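Putative uncharacterized protein (Streptococcus suis, PDB 4XZ7) probably acts as a transglutaminase and serves as a homodimeric antiphagocytic virulence factor; this chain is one piece of the longer protein. Local coordinates at residues Y98-Q101 against M102-L105. Residues are numbered along the deposited sequence; the frame is centred on the assembly and turned at random.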
ATOM      1  N   TYR B  98      21.422  -8.806  28.062  1.00 31.55           N
ATOM      2  CA  TYR B  98      19.999  -8.669  27.788  1.00 32.52           C
ATOM      3  C   TYR B  98      19.502  -7.324  28.292  1.00 36.14           C
ATOM      4  O   TYR B  98      18.773  -6.614  27.594  1.00 35.66           O
ATOM      5  CB  TYR B  98      19.207  -9.805  28.435  1.00 31.08           C
ATOM      6  CG  TYR B  98      17.714  -9.572  28.449  1.00 32.54           C
ATOM      7  CD1 TYR B  98      16.952  -9.761  27.308  1.00 31.47           C
ATOM      8  CD2 TYR B  98      17.064  -9.174  29.614  1.00 27.61           C
ATOM      9  CE1 TYR B  98      15.580  -9.555  27.324  1.00 27.66           C
ATOM     10  CE2 TYR B  98      15.706  -8.961  29.640  1.00 24.30           C
ATOM     11  CZ  TYR B  98      14.968  -9.150  28.494  1.00 24.94           C
ATOM     12  OH  TYR B  98      13.612  -8.933  28.521  1.00 24.72           O
ATOM     13  N   HIS B  99      19.929  -6.954  29.495  1.00 33.09           N
ATOM     14  CA  HIS B  99      19.419  -5.726  30.088  1.00 40.56           C
ATOM     15  C   HIS B  99      20.021  -4.505  29.403  1.00 34.77           C
ATOM     16  O   HIS B  99      19.346  -3.489  29.239  1.00 39.94           O
ATOM     17  CB  HIS B  99      19.651  -5.727  31.599  1.00 46.79           C
ATOM     18  CG  HIS B  99      18.812  -6.743  32.314  1.00 52.37           C
ATOM     19  ND1 HIS B  99      19.318  -7.942  32.774  1.00 58.24           N
ATOM     20  CD2 HIS B  99      17.486  -6.764  32.594  1.00 50.30           C
ATOM     21  CE1 HIS B  99      18.347  -8.643  33.332  1.00 53.64           C
ATOM     22  NE2 HIS B  99      17.225  -7.952  33.235  1.00 51.74           N
ATOM     23  N   ASN B 100      21.261  -4.609  28.949  1.00 29.10           N
ATOM     24  CA  ASN B 100      21.789  -3.574  28.079  1.00 35.33           C
ATOM     25  C   ASN B 100      20.876  -3.381  26.874  1.00 40.04           C
ATOM     26  O   ASN B 100      20.550  -2.259  26.491  1.00 48.94           O
ATOM     27  CB  ASN B 100      23.198  -3.920  27.609  1.00 45.22           C
ATOM     28  CG  ASN B 100      24.202  -3.926  28.738  1.00 51.67           C
ATOM     29  OD1 ASN B 100      24.022  -3.242  29.749  1.00 50.94           O
ATOM     30  ND2 ASN B 100      25.271  -4.698  28.571  1.00 50.94           N
ATOM     31  N   GLN B 101      20.448  -4.493  26.297  1.00 35.65           N
ATOM     32  CA  GLN B 101      19.700  -4.479  25.052  1.00 35.49           C
ATOM     33  C   GLN B 101      18.284  -3.884  25.188  1.00 34.35           C
ATOM     34  O   GLN B 101      17.762  -3.282  24.250  1.00 36.36           O
ATOM     35  CB  GLN B 101      19.626  -5.903  24.510  1.00 39.77           C
ATOM     36  CG  GLN B 101      19.619  -5.993  23.017  1.00 45.83           C
ATOM     37  CD  GLN B 101      21.002  -6.099  22.450  1.00 48.97           C
ATOM     38  OE1 GLN B 101      21.222  -5.823  21.277  1.00 53.31           O
ATOM     39  NE2 GLN B 101      21.951  -6.513  23.279  1.00 51.61           N
ATOM     40  N   MET B 102      17.672  -4.063  26.355  1.00 33.16           N
ATOM     41  CA  MET B 102      16.308  -3.605  26.607  1.00 24.31           C
ATOM     42  C   MET B 102      16.237  -2.264  27.360  1.00 34.14           C
ATOM     43  O   MET B 102      15.154  -1.845  27.791  1.00 32.60           O
ATOM     44  CB  MET B 102      15.535  -4.672  27.407  1.00 24.95           C
ATOM     45  CG  MET B 102      15.476  -6.041  26.752  1.00 25.93           C
ATOM     46  SD  MET B 102      14.880  -5.948  25.057  1.00 45.64           S
ATOM     47  CE  MET B 102      13.279  -5.201  25.328  1.00 24.00           C
ATOM     48  N   ARG B 103      17.373  -1.592  27.527  1.00 31.63           N
ATOM     49  CA  ARG B 103      17.401  -0.354  28.314  1.00 33.66           C
ATOM     50  C   ARG B 103      16.542   0.750  27.697  1.00 30.86           C
ATOM     51  O   ARG B 103      15.850   1.497  28.386  1.00 33.53           O
ATOM     52  CB  ARG B 103      18.839   0.151  28.475  1.00 41.72           C
ATOM     53  CG  ARG B 103      18.994   1.157  29.600  1.00 51.83           C
ATOM     54  CD  ARG B 103      20.442   1.601  29.769  1.00 61.75           C
ATOM     55  NE  ARG B 103      21.380   0.484  29.673  1.00 65.81           N
ATOM     56  CZ  ARG B 103      21.573  -0.425  30.627  1.00 70.39           C
ATOM     57  NH1 ARG B 103      22.454  -1.399  30.441  1.00 72.79           N
ATOM     58  NH2 ARG B 103      20.886  -0.370  31.762  1.00 69.73           N
ATOM     59  N   GLU B 104      16.602   0.838  26.381  1.00 29.09           N
ATOM     60  CA  GLU B 104      15.906   1.872  25.646  1.00 31.98           C
ATOM     61  C   GLU B 104      15.093   1.167  24.578  1.00 27.98           C
ATOM     62  O   GLU B 104      15.560   0.191  23.999  1.00 29.16           O
ATOM     63  CB  GLU B 104      16.914   2.871  25.046  1.00 33.19           C
ATOM     64  CG  GLU B 104      16.387   3.810  23.954  1.00 42.67           C
ATOM     65  CD  GLU B 104      17.388   4.924  23.596  1.00 54.22           C
ATOM     66  OE1 GLU B 104      17.436   5.352  22.415  1.00 44.80           O
ATOM     67  OE2 GLU B 104      18.122   5.379  24.506  1.00 62.41           O
ATOM     68  N   LEU B 105      13.871   1.626  24.347  1.00 29.33           N
ATOM     69  CA  LEU B 105      13.080   1.096  23.243  1.00 27.92           C
ATOM     70  C   LEU B 105      13.905   1.157  21.964  1.00 25.52           C
ATOM     71  O   LEU B 105      14.571   2.156  21.700  1.00 26.74           O
ATOM     72  CB  LEU B 105      11.788   1.884  23.054  1.00 24.48           C
ATOM     73  CG  LEU B 105      10.704   1.893  24.123  1.00 25.73           C
ATOM     74  CD1 LEU B 105       9.476   2.532  23.494  1.00 16.42           C
ATOM     75  CD2 LEU B 105      10.380   0.490  24.612  1.00 20.70           C
TER
HETATM   76  O   HOH W   1      21.989   0.808  27.160  1.00 52.37           O
HETATM   77  O   HOH W   2      15.001  -2.179  23.609  1.00 32.74           O
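M102 sets its CG over one face of the Y98 ring at the C-terminal end of helix 95-101, a Met-aromatic contact where the helix gives way to the loop before strand 106-107. The backbone N of M102 still donates to Y98 O at 3.0 Å. CB of M102 sits near the same oxygen. CG is anti to the M102 carbonyl carbon (chi1 -57°), which brings it above one face of the ring. It makes a CH-pi contact 3.8 Å from the ring centroid, 25° off the normal, and lies nearest the CE1 and CZ atoms. The bend at chi2 leaves SD oblique to the ring, 5.0 Å from its centroid, and SD also approaches C and O of Q101. A further bend at chi3 turns the terminal CE. Farther out, L130, H161, L163 and K134 pack against M102, while Y98 OH hydrogen-bonds to H161 NE2. This ties the helix end to strand 157-167 and its surroundings.

On the exposed side, R103 runs alongside N100, both pointing the same way. A bend at chi3 turns the guanidinium back toward the helix, with H99 O over one face and N100 OD1 at its edge. The amide and guanidinium planes are 52° apart. R103 N hydrogen-bonds weakly to N100 O, and a water accepts from R103 NE at 2.6 Å and donates weakly to N100 O. In the loop, E104 and L105 pack on F376 of the second subunit. A second water bridges the turn, donating to Q101 O at 3.0 Å and to E104 O at 2.5 Å.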